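Local coordinates for penicillin-binding protein activator LpoA (Escherichia coli, PDB 6DR3), which stimulates the transpeptidase activity of penicillin-binding protein 1A, which requires it for peptidoglycan synthesis, at residues 99-102 with 103-107; 107-110 with 111-115; 173-176 with 177-180; 197-200 with 201-204. All blocks are in the same frame, centred on the assembly; numbering follows the deposited sequence.

Interaction 1: residues 99-102 with 103-107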
loop_
_atom_site.group_PDB
_atom_site.type_symbol
_atom_site.label_atom_id
_atom_site.label_comp_id
_atom_site.label_asym_id
_atom_site.label_seq_id
_atom_site.Cartn_x
_atom_site.Cartn_y
_atom_site.Cartn_z
ATOM N N ALA A 99 7.549 6.072 10.886
ATOM C CA ALA A 99 7.835 7.502 10.902
ATOM C C ALA A 99 9.209 7.809 10.323
ATOM O O ALA A 99 9.419 8.896 9.772
ATOM C CB ALA A 99 7.733 8.037 12.330
ATOM N N ASP A 100 10.148 6.872 10.426
ATOM C CA ASP A 100 11.521 7.094 9.992
ATOM C C ASP A 100 11.726 6.862 8.498
ATOM O O ASP A 100 12.875 6.824 8.048
ATOM C CB ASP A 100 12.467 6.186 10.784
ATOM C CG ASP A 100 12.313 6.352 12.282
ATOM O OD1 ASP A 100 11.474 7.176 12.706
ATOM O OD2 ASP A 100 13.028 5.660 13.039
ATOM N N LEU A 101 10.653 6.715 7.727
ATOM C CA LEU A 101 10.742 6.443 6.301
ATOM C C LEU A 101 10.172 7.611 5.504
ATOM O O LEU A 101 9.353 8.390 5.998
ATOM C CB LEU A 101 9.990 5.156 5.944
ATOM C CG LEU A 101 10.265 3.934 6.823
ATOM C CD1 LEU A 101 9.410 2.756 6.375
ATOM C CD2 LEU A 101 11.741 3.564 6.802
ATOM N N GLU A 102 10.620 7.724 4.257
ATOM C CA GLU A 102 10.064 8.710 3.345
ATOM C C GLU A 102 8.725 8.220 2.800
ATOM O O GLU A 102 8.358 7.050 2.944
ATOM C CB GLU A 102 11.039 8.996 2.204
ATOM C CG GLU A 102 12.399 9.499 2.668
ATOM C CD GLU A 102 13.270 9.976 1.522
ATOM O OE1 GLU A 102 12.724 10.551 0.558
ATOM O OE2 GLU A 102 14.501 9.773 1.588
ATOM N N GLN A 103 7.990 9.133 2.158
ATOM C CA GLN A 103 6.633 8.820 1.716
ATOM C C GLN A 103 6.608 7.575 0.838
ATOM O O GLN A 103 5.858 6.630 1.105
ATOM C CB GLN A 103 6.024 10.009 0.972
ATOM C CG GLN A 103 4.608 9.736 0.472
ATOM C CD GLN A 103 3.907 10.978 -0.041
ATOM O OE1 GLN A 103 2.956 11.466 0.570
ATOM N NE2 GLN A 103 4.368 11.490 -1.176
ATOM N N ASN A 104 7.411 7.563 -0.232
ATOM C CA ASN A 104 7.474 6.384 -1.092
ATOM C C ASN A 104 7.748 5.126 -0.281
ATOM O O ASN A 104 7.143 4.077 -0.524
ATOM C CB ASN A 104 8.550 6.567 -2.164
ATOM C CG ASN A 104 8.922 5.257 -2.845
ATOM O OD1 ASN A 104 9.968 4.667 -2.559
ATOM N ND2 ASN A 104 8.059 4.791 -3.743
ATOM N N GLN A 105 8.663 5.213 0.690
ATOM C CA GLN A 105 8.959 4.062 1.537
ATOM C C GLN A 105 7.779 3.726 2.441
ATOM O O GLN A 105 7.461 2.547 2.642
ATOM C CB GLN A 105 10.213 4.333 2.369
ATOM C CG GLN A 105 11.507 4.270 1.578
ATOM C CD GLN A 105 12.731 4.499 2.444
ATOM O OE1 GLN A 105 12.701 5.289 3.385
ATOM N NE2 GLN A 105 13.815 3.801 2.131
ATOM N N GLN A 106 7.117 4.744 2.993
ATOM C CA GLN A 106 5.933 4.496 3.810
ATOM C C GLN A 106 4.840 3.815 2.997
ATOM O O GLN A 106 4.181 2.887 3.482
ATOM C CB GLN A 106 5.417 5.807 4.403
ATOM C CG GLN A 106 6.342 6.419 5.440
ATOM C CD GLN A 106 5.832 7.744 5.968
ATOM O OE1 GLN A 106 4.651 8.063 5.843
ATOM N NE2 GLN A 106 6.726 8.525 6.562
ATOM N N ALA A 107 4.630 4.262 1.757
ATOM C CA ALA A 107 3.634 3.618 0.906
ATOM C C ALA A 107 3.972 2.149 0.689
ATOM O O ALA A 107 3.081 1.291 0.691
ATOM C CB ALA A 107 3.532 4.350 -0.432
#
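The N-terminal cap of helix 103-117 is built by Leu101 and Glu102 against the first turn, chiefly Gln105 and Gln106. Glu102 occupies the N-cap position: its carbonyl O starts the helical pattern by taking the backbone N of Gln106 at 2.6 Å, the donor lying almost on the C=O axis (168°). Its carboxylate leads away from the turn. Two glutamine side chains of the first turn reach back to the backbone of Leu101 and Glu102. Gln105 OE1 accepts a weak bond from Glu102 N at 3.3 Å; this corresponds to one half of a capping box, with the third residue of the helix reaching back to the N-cap backbone. The other end of that amide, NE2, is bound to Glu71 of helix 66-82, which fixes how the group is turned. The cap joins the loop after helix 86-93 to helix 103-117 in the amino-terminal domain of LpoA, which has TPR-like motifs. Gln106 extends back toward the loop, CG next to its own N (chi1 -68°) and the chain extended, so that NE2 meets Leu101 O at 2.7 Å. The donor stands above the carbonyl plane of Leu101 (39° out of it), not on a lone pair. Beside these polar links, Leu101 CB touches Gln105 CB at 3.7 Å, the two side chains crossing at about a right angle, and Leu101 CD2 comes to 3.9 Å from Gln105 OE1. Leu101 also leans on Ile96, while Gln103 and Gln106 touch Leu135 in the loop after helix 123-132.

Interaction 2: residues 107-110 with 111-115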
loop_
_atom_site.group_PDB
_atom_site.type_symbol
_atom_site.label_atom_id
_atom_site.label_comp_id
_atom_site.label_asym_id
_atom_site.label_seq_id
_atom_site.Cartn_x
_atom_site.Cartn_y
_atom_site.Cartn_z
ATOM N N ALA A 107 4.630 4.262 1.757
ATOM C CA ALA A 107 3.634 3.618 0.906
ATOM C C ALA A 107 3.972 2.149 0.689
ATOM O O ALA A 107 3.081 1.291 0.691
ATOM C CB ALA A 107 3.532 4.350 -0.432
ATOM N N ARG A 108 5.259 1.839 0.501
ATOM C CA ARG A 108 5.673 0.449 0.340
ATOM C C ARG A 108 5.613 -0.307 1.660
ATOM O O ARG A 108 5.309 -1.506 1.673
ATOM C CB ARG A 108 7.084 0.387 -0.242
ATOM C CG ARG A 108 7.171 0.801 -1.701
ATOM C CD ARG A 108 8.599 1.147 -2.081
ATOM N NE ARG A 108 9.522 0.046 -1.817
ATOM C CZ ARG A 108 10.841 0.184 -1.695
ATOM N NH1 ARG A 108 11.403 1.381 -1.804
ATOM N NH2 ARG A 108 11.601 -0.878 -1.457
ATOM N N TYR A 109 5.912 0.365 2.772
ATOM C CA TYR A 109 5.746 -0.256 4.082
ATOM C C TYR A 109 4.312 -0.730 4.278
ATOM O O TYR A 109 4.069 -1.878 4.670
ATOM C CB TYR A 109 6.146 0.731 5.181
ATOM C CG TYR A 109 5.678 0.332 6.563
ATOM C CD1 TYR A 109 6.453 -0.489 7.371
ATOM C CD2 TYR A 109 4.459 0.778 7.059
ATOM C CE1 TYR A 109 6.028 -0.856 8.634
ATOM C CE2 TYR A 109 4.024 0.416 8.318
ATOM C CZ TYR A 109 4.811 -0.404 9.101
ATOM O OH TYR A 109 4.383 -0.761 10.360
ATOM N N TRP A 110 3.341 0.143 4.005
ATOM C CA TRP A 110 1.944 -0.242 4.171
ATOM C C TRP A 110 1.514 -1.267 3.132
ATOM O O TRP A 110 0.687 -2.136 3.430
ATOM C CB TRP A 110 1.049 0.994 4.108
ATOM C CG TRP A 110 1.244 1.905 5.280
ATOM C CD1 TRP A 110 1.807 3.144 5.270
ATOM C CD2 TRP A 110 0.889 1.635 6.640
ATOM N NE1 TRP A 110 1.818 3.669 6.540
ATOM C CE2 TRP A 110 1.259 2.761 7.400
ATOM C CE3 TRP A 110 0.288 0.552 7.291
ATOM C CZ2 TRP A 110 1.049 2.837 8.776
ATOM C CZ3 TRP A 110 0.080 0.630 8.656
ATOM C CH2 TRP A 110 0.460 1.763 9.384
ATOM N N GLN A 111 2.054 -1.193 1.914
ATOM C CA GLN A 111 1.755 -2.230 0.933
ATOM C C GLN A 111 2.234 -3.591 1.421
ATOM O O GLN A 111 1.569 -4.610 1.198
ATOM C CB GLN A 111 2.390 -1.892 -0.415
ATOM C CG GLN A 111 1.941 -2.810 -1.546
ATOM C CD GLN A 111 0.463 -2.666 -1.864
ATOM O OE1 GLN A 111 -0.053 -1.556 -1.978
ATOM N NE2 GLN A 111 -0.225 -3.792 -2.004
ATOM N N ALA A 112 3.388 -3.628 2.093
ATOM C CA ALA A 112 3.868 -4.883 2.663
ATOM C C ALA A 112 2.909 -5.400 3.727
ATOM O O ALA A 112 2.658 -6.608 3.814
ATOM C CB ALA A 112 5.267 -4.694 3.247
ATOM N N LYS A 113 2.358 -4.503 4.546
ATOM C CA LYS A 113 1.375 -4.926 5.536
ATOM C C LYS A 113 0.091 -5.392 4.863
ATOM O O LYS A 113 -0.516 -6.382 5.288
ATOM C CB LYS A 113 1.088 -3.789 6.516
ATOM C CG LYS A 113 2.321 -3.285 7.250
ATOM C CD LYS A 113 1.975 -2.740 8.628
ATOM C CE LYS A 113 1.737 -3.859 9.630
ATOM N NZ LYS A 113 1.510 -3.338 11.006
ATOM N N ILE A 114 -0.338 -4.693 3.811
ATOM C CA ILE A 114 -1.508 -5.130 3.051
ATOM C C ILE A 114 -1.260 -6.511 2.456
ATOM O O ILE A 114 -2.090 -7.419 2.578
ATOM C CB ILE A 114 -1.855 -4.097 1.963
ATOM C CG1 ILE A 114 -2.304 -2.783 2.604
ATOM C CG2 ILE A 114 -2.951 -4.624 1.035
ATOM C CD1 ILE A 114 -2.311 -1.607 1.652
ATOM N N ASP A 115 -0.111 -6.687 1.797
ATOM C CA ASP A 115 0.219 -7.985 1.216
ATOM C C ASP A 115 0.276 -9.076 2.276
ATOM O O ASP A 115 -0.088 -10.226 2.003
ATOM C CB ASP A 115 1.552 -7.904 0.470
ATOM C CG ASP A 115 1.504 -6.956 -0.718
ATOM O OD1 ASP A 115 0.393 -6.510 -1.081
ATOM O OD2 ASP A 115 2.576 -6.652 -1.287
#
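Ala107 O receives Gln111 N at 3.0 Å, the first of four consecutive i to i+4 bonds in the middle of helix 103-117. Gln111 CB lies close to the same carbonyl; beyond it the chain bends at chi2 (65°), and NE2 binds Asp115 OD1 one turn further on, on the syn side but tilted out of the carboxylate plane, at 2.9 Å. Gln111 OE1 is held by Gln132 of helix 123-132, so both ends of this amide are engaged. Arg108 gives its carbonyl to Ala112 N and sends its guanidinium across to salt bridges with Glu71 and Glu78 of helix 66-82. In this domain of TPR-like motifs the helix packs against helices 66-82, 86-93 and 123-132: Ala112 rests on Val77 and Leu81 of the first and, with Tyr109, on Leu93 of the second, and Ile114 on Leu129 of the third. Tyr109 and Trp110 both meet Lys113. Tyr109 CG lies opposite the backbone N (chi1 165°), which swings the phenol toward the side where Lys113 runs in the same direction. The lysine methylenes line the phenol: CG sits over one face toward the rim, and CD reaches CZ at 3.7 Å and OH at 3.6 Å. Trp110 closes the group. Tyr109 CE2 stands 3.6 Å above the indole plane over its centre, and Lys113 CD approaches the same indole obliquely at CZ3, 3.9 Å away, the lysine chain running alongside both rings, which touch each other directly. Trp110 O takes Ile114 N at 2.8 Å, with Ile114 CG1 pressed on that oxygen at 3.2 Å.

Interaction 3: residues 173-176 with 177-180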
loop_
_atom_site.group_PDB
_atom_site.type_symbol
_atom_site.label_atom_id
_atom_site.label_comp_id
_atom_site.label_asym_id
_atom_site.label_seq_id
_atom_site.Cartn_x
_atom_site.Cartn_y
_atom_site.Cartn_z
ATOM N N GLN A 173 -13.994 5.322 10.906
ATOM C CA GLN A 173 -15.382 5.468 11.330
ATOM C C GLN A 173 -16.281 5.792 10.144
ATOM O O GLN A 173 -17.383 5.248 10.024
ATOM C CB GLN A 173 -15.498 6.555 12.399
ATOM C CG GLN A 173 -16.895 6.671 13.000
ATOM C CD GLN A 173 -17.036 7.837 13.958
ATOM O OE1 GLN A 173 -16.237 8.774 13.941
ATOM N NE2 GLN A 173 -18.060 7.784 14.803
ATOM N N GLY A 174 -15.824 6.679 9.258
ATOM C CA GLY A 174 -16.603 6.990 8.070
ATOM C C GLY A 174 -16.784 5.788 7.166
ATOM O O GLY A 174 -17.863 5.574 6.611
ATOM N N TRP A 175 -15.727 4.986 7.000
ATOM C CA TRP A 175 -15.837 3.779 6.190
ATOM C C TRP A 175 -16.840 2.804 6.790
ATOM O O TRP A 175 -17.651 2.214 6.069
ATOM C CB TRP A 175 -14.471 3.109 6.049
ATOM C CG TRP A 175 -13.610 3.686 4.966
ATOM C CD1 TRP A 175 -12.400 4.301 5.119
ATOM C CD2 TRP A 175 -13.890 3.698 3.562
ATOM N NE1 TRP A 175 -11.910 4.692 3.898
ATOM C CE2 TRP A 175 -12.805 4.334 2.924
ATOM C CE3 TRP A 175 -14.951 3.232 2.780
ATOM C CZ2 TRP A 175 -12.752 4.518 1.544
ATOM C CZ3 TRP A 175 -14.896 3.414 1.410
ATOM C CH2 TRP A 175 -13.805 4.051 0.807
ATOM N N LEU A 176 -16.795 2.620 8.112
ATOM C CA LEU A 176 -17.737 1.717 8.762
ATOM C C LEU A 176 -19.162 2.244 8.681
ATOM O O LEU A 176 -20.112 1.454 8.661
ATOM C CB LEU A 176 -17.332 1.499 10.220
ATOM C CG LEU A 176 -15.985 0.797 10.428
ATOM C CD1 LEU A 176 -15.622 0.775 11.902
ATOM C CD2 LEU A 176 -16.008 -0.616 9.862
ATOM N N ASP A 177 -19.338 3.566 8.628
ATOM C CA ASP A 177 -20.674 4.116 8.441
ATOM C C ASP A 177 -21.213 3.781 7.056
ATOM O O ASP A 177 -22.383 3.409 6.913
ATOM C CB ASP A 177 -20.658 5.628 8.659
ATOM C CG ASP A 177 -22.051 6.213 8.748
ATOM O OD1 ASP A 177 -22.636 6.188 9.850
ATOM O OD2 ASP A 177 -22.568 6.682 7.714
ATOM N N LEU A 178 -20.377 3.901 6.022
ATOM C CA LEU A 178 -20.817 3.538 4.679
ATOM C C LEU A 178 -21.113 2.049 4.589
ATOM O O LEU A 178 -22.051 1.633 3.898
ATOM C CB LEU A 178 -19.759 3.938 3.650
ATOM C CG LEU A 178 -20.103 3.682 2.179
ATOM C CD1 LEU A 178 -21.355 4.443 1.763
ATOM C CD2 LEU A 178 -18.932 4.058 1.285
ATOM N N GLN A 179 -20.312 1.228 5.274
ATOM C CA GLN A 179 -20.602 -0.199 5.365
ATOM C C GLN A 179 -22.025 -0.432 5.861
ATOM O O GLN A 179 -22.770 -1.240 5.296
ATOM C CB GLN A 179 -19.588 -0.869 6.292
ATOM C CG GLN A 179 -19.668 -2.385 6.333
ATOM C CD GLN A 179 -18.744 -2.980 7.382
ATOM O OE1 GLN A 179 -18.677 -2.495 8.511
ATOM N NE2 GLN A 179 -18.018 -4.026 7.009
ATOM N N ARG A 180 -22.418 0.277 6.924
ATOM C CA ARG A 180 -23.769 0.124 7.459
ATOM C C ARG A 180 -24.816 0.594 6.459
ATOM O O ARG A 180 -25.866 -0.040 6.305
ATOM C CB ARG A 180 -23.905 0.894 8.773
ATOM C CG ARG A 180 -23.391 0.144 9.989
ATOM C CD ARG A 180 -24.490 -0.045 11.023
ATOM N NE ARG A 180 -25.632 -0.781 10.485
ATOM C CZ ARG A 180 -26.766 -0.997 11.147
ATOM N NH1 ARG A 180 -26.921 -0.534 12.381
ATOM N NH2 ARG A 180 -27.749 -1.678 10.573
HETATM O O HOH W 1 -20.272 -0.984 10.086
#
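Asp177 N bonds to Gln173 O at 2.9 Å, and its CB rests on Gly174 O and Gln173 O, one turn back on helix 170-185. With CG opposite the backbone N (chi1 -169°), its carboxylate leads away from the turn to a salt bridge with Arg202 of helix 189-202. Leu178 N donates to Gly174 O, while its CD2 lies 4.1 Å from Trp175 CZ3; the two side chains run side by side, and the methyl approaches the indole obliquely. Gln179 N binds Trp175 O at 2.9 Å. Its extended chain runs alongside Leu176, with OE1 3.5 Å from Leu176 CD2. A water donates to both Gln179 OE1 (2.7 Å) and Leu176 O (2.8 Å), bridging side chain and backbone, and NE2 reaches Leu152 O, so the buried amide is used at both ends. Arg180 N completes the series on Leu176 O at 3.1 Å; its poorly ordered guanidinium turns away to Asp184. This middle section of helix 170-185 lies between two neighbours: Trp175 packs on Ile145, Thr148 and Leu152 of helix 138-153 and Leu178 on Trp149, while helix 189-202 comes against Asp177 and Leu178.

Interaction 4: residues 197-200 with 201-204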
loop_
_atom_site.group_PDB
_atom_site.type_symbol
_atom_site.label_atom_id
_atom_site.label_comp_id
_atom_site.label_asym_id
_atom_site.label_seq_id
_atom_site.Cartn_x
_atom_site.Cartn_y
_atom_site.Cartn_z
ATOM N N ALA A 197 -25.173 9.342 -1.233
ATOM C CA ALA A 197 -25.074 10.793 -1.354
ATOM C C ALA A 197 -25.100 11.460 0.014
ATOM O O ALA A 197 -24.344 12.408 0.264
ATOM C CB ALA A 197 -26.204 11.324 -2.234
ATOM N N ASP A 198 -25.959 10.981 0.916
ATOM C CA ASP A 198 -25.995 11.540 2.263
ATOM C C ASP A 198 -24.716 11.218 3.025
ATOM O O ASP A 198 -24.199 12.061 3.766
ATOM C CB ASP A 198 -27.218 11.022 3.020
ATOM C CG ASP A 198 -28.520 11.613 2.505
ATOM O OD1 ASP A 198 -28.485 12.684 1.859
ATOM O OD2 ASP A 198 -29.582 11.007 2.756
ATOM N N TRP A 199 -24.183 10.005 2.850
ATOM C CA TRP A 199 -22.920 9.658 3.495
ATOM C C TRP A 199 -21.802 10.583 3.039
ATOM O O TRP A 199 -20.981 11.027 3.851
ATOM C CB TRP A 199 -22.556 8.201 3.202
ATOM C CG TRP A 199 -21.186 7.832 3.683
ATOM C CD1 TRP A 199 -20.833 7.467 4.947
ATOM C CD2 TRP A 199 -19.982 7.803 2.905
ATOM N NE1 TRP A 199 -19.484 7.208 5.007
ATOM C CE2 TRP A 199 -18.939 7.410 3.766
ATOM C CE3 TRP A 199 -19.686 8.071 1.565
ATOM C CZ2 TRP A 199 -17.622 7.273 3.332
ATOM C CZ3 TRP A 199 -18.374 7.936 1.135
ATOM C CH2 TRP A 199 -17.361 7.541 2.016
ATOM N N GLN A 200 -21.753 10.885 1.741
ATOM C CA GLN A 200 -20.727 11.787 1.228
ATOM C C GLN A 200 -20.782 13.134 1.935
ATOM O O GLN A 200 -19.745 13.760 2.177
ATOM C CB GLN A 200 -20.893 11.959 -0.283
ATOM C CG GLN A 200 -20.533 10.711 -1.085
ATOM C CD GLN A 200 -20.773 10.875 -2.575
ATOM O OE1 GLN A 200 -21.907 11.051 -3.021
ATOM N NE2 GLN A 200 -19.702 10.814 -3.355
ATOM N N LYS A 201 -21.984 13.590 2.286
ATOM C CA LYS A 201 -22.133 14.839 3.019
ATOM C C LYS A 201 -21.936 14.657 4.519
ATOM O O LYS A 201 -21.752 15.650 5.229
ATOM C CB LYS A 201 -23.511 15.445 2.740
ATOM C CG LYS A 201 -23.623 16.066 1.357
ATOM C CD LYS A 201 -25.068 16.276 0.935
ATOM C CE LYS A 201 -25.146 17.083 -0.354
ATOM N NZ LYS A 201 -26.501 17.048 -0.973
ATOM N N ARG A 202 -21.973 13.417 5.012
ATOM C CA ARG A 202 -21.651 13.155 6.411
ATOM C C ARG A 202 -20.146 13.141 6.641
ATOM O O ARG A 202 -19.663 13.693 7.635
ATOM C CB ARG A 202 -22.246 11.818 6.854
ATOM C CG ARG A 202 -23.664 11.892 7.374
ATOM C CD ARG A 202 -23.953 10.713 8.293
ATOM N NE ARG A 202 -23.850 9.426 7.615
ATOM C CZ ARG A 202 -24.761 8.940 6.777
ATOM N NH1 ARG A 202 -25.851 9.638 6.487
ATOM N NH2 ARG A 202 -24.576 7.752 6.218
ATOM N N TYR A 203 -19.398 12.511 5.739
ATOM C CA TYR A 203 -17.949 12.363 5.863
ATOM C C TYR A 203 -17.303 12.888 4.588
ATOM O O TYR A 203 -16.709 12.128 3.814
ATOM C CB TYR A 203 -17.572 10.905 6.124
ATOM C CG TYR A 203 -18.090 10.366 7.442
ATOM C CD1 TYR A 203 -17.392 10.577 8.624
ATOM C CD2 TYR A 203 -19.277 9.646 7.502
ATOM C CE1 TYR A 203 -17.862 10.088 9.828
ATOM C CE2 TYR A 203 -19.753 9.153 8.705
ATOM C CZ TYR A 203 -19.042 9.377 9.864
ATOM O OH TYR A 203 -19.506 8.889 11.064
ATOM N N PRO A 204 -17.402 14.195 4.338
ATOM C CA PRO A 204 -16.857 14.745 3.086
ATOM C C PRO A 204 -15.348 14.616 2.964
ATOM O O PRO A 204 -14.825 14.710 1.847
ATOM C CB PRO A 204 -17.293 16.215 3.130
ATOM C CG PRO A 204 -17.472 16.510 4.584
ATOM C CD PRO A 204 -17.992 15.242 5.190
HETATM O O HOH W 2 -27.730 14.090 -0.489
#
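The Tyr203 ring and the Arg202 guanidinium gather round the Trp199 indole. Over one face of the indole, toward the rim, stands Tyr203 CB, and the Tyr203 ring lies obliquely to the five-membered ring, planes 41° apart and centroids 5.4 Å apart; Tyr203 CD2 comes nearest, 3.5 Å from Trp199 NE1 and 3.7 Å from CD1. At the indole edge, in plane, is Arg202 NH2, 3.7 Å from Trp199 CB. The guanidinium itself is turned 71° from the indole plane and lays one face over the backbone, with Trp199 CA against that face, toward the rim. A bend at chi3 (-62°) folds the arginine back along the helix into this place, and its charge is met by Asp177. The backbone here is the C-terminal turn of helix 189-202. Tyr203 N makes a sound bond to Trp199 O at 2.9 Å, but Arg202 N is shared weakly between Asp198 O and Trp199 O, and Lys201 N between Ala197 O and Asp198 O, as the helix ends. Tyr203 is the first residue to leave helical geometry. Pro204 has no N-H to offer, and its CA makes a CH...O contact with Gln200 O at 3.2 Å. On the solvent side a water links Asp198 OD1 (2.8 Å) to Lys201 NZ, spanning two opposite charges that do not touch directly. Trp199 is buried against helix 170-185, its NE1 probably hydrogen-bonded to Gly174 O and its ring on Leu178; Tyr203 leans on Asp177 and Arg202 on Val181 of that helix, while Gln200 NE2 holds Ala209 O in helix 207-210.

Following the chain, interaction 1 caps helix 103-117 where the loop after helix 86-93 enters it, and interaction 2 continues from the shared Ala107 down the same helix; Leu101 CD1 and Tyr109 CB, 4.0 Å apart, join the two. Interactions 3 and 4 come later, on successive helices 170-185 and 189-202, and form a second pair that touches through a salt bridge, a probable hydrogen bond from the Trp199 indole and the packing round it. All four are local, in series, neither nested nor crossed, and none closes a long loop. The two pairs stay separate, interactions 2 and 3 being about 12 Å apart at their nearest atoms, so they mark two regions of one helical array.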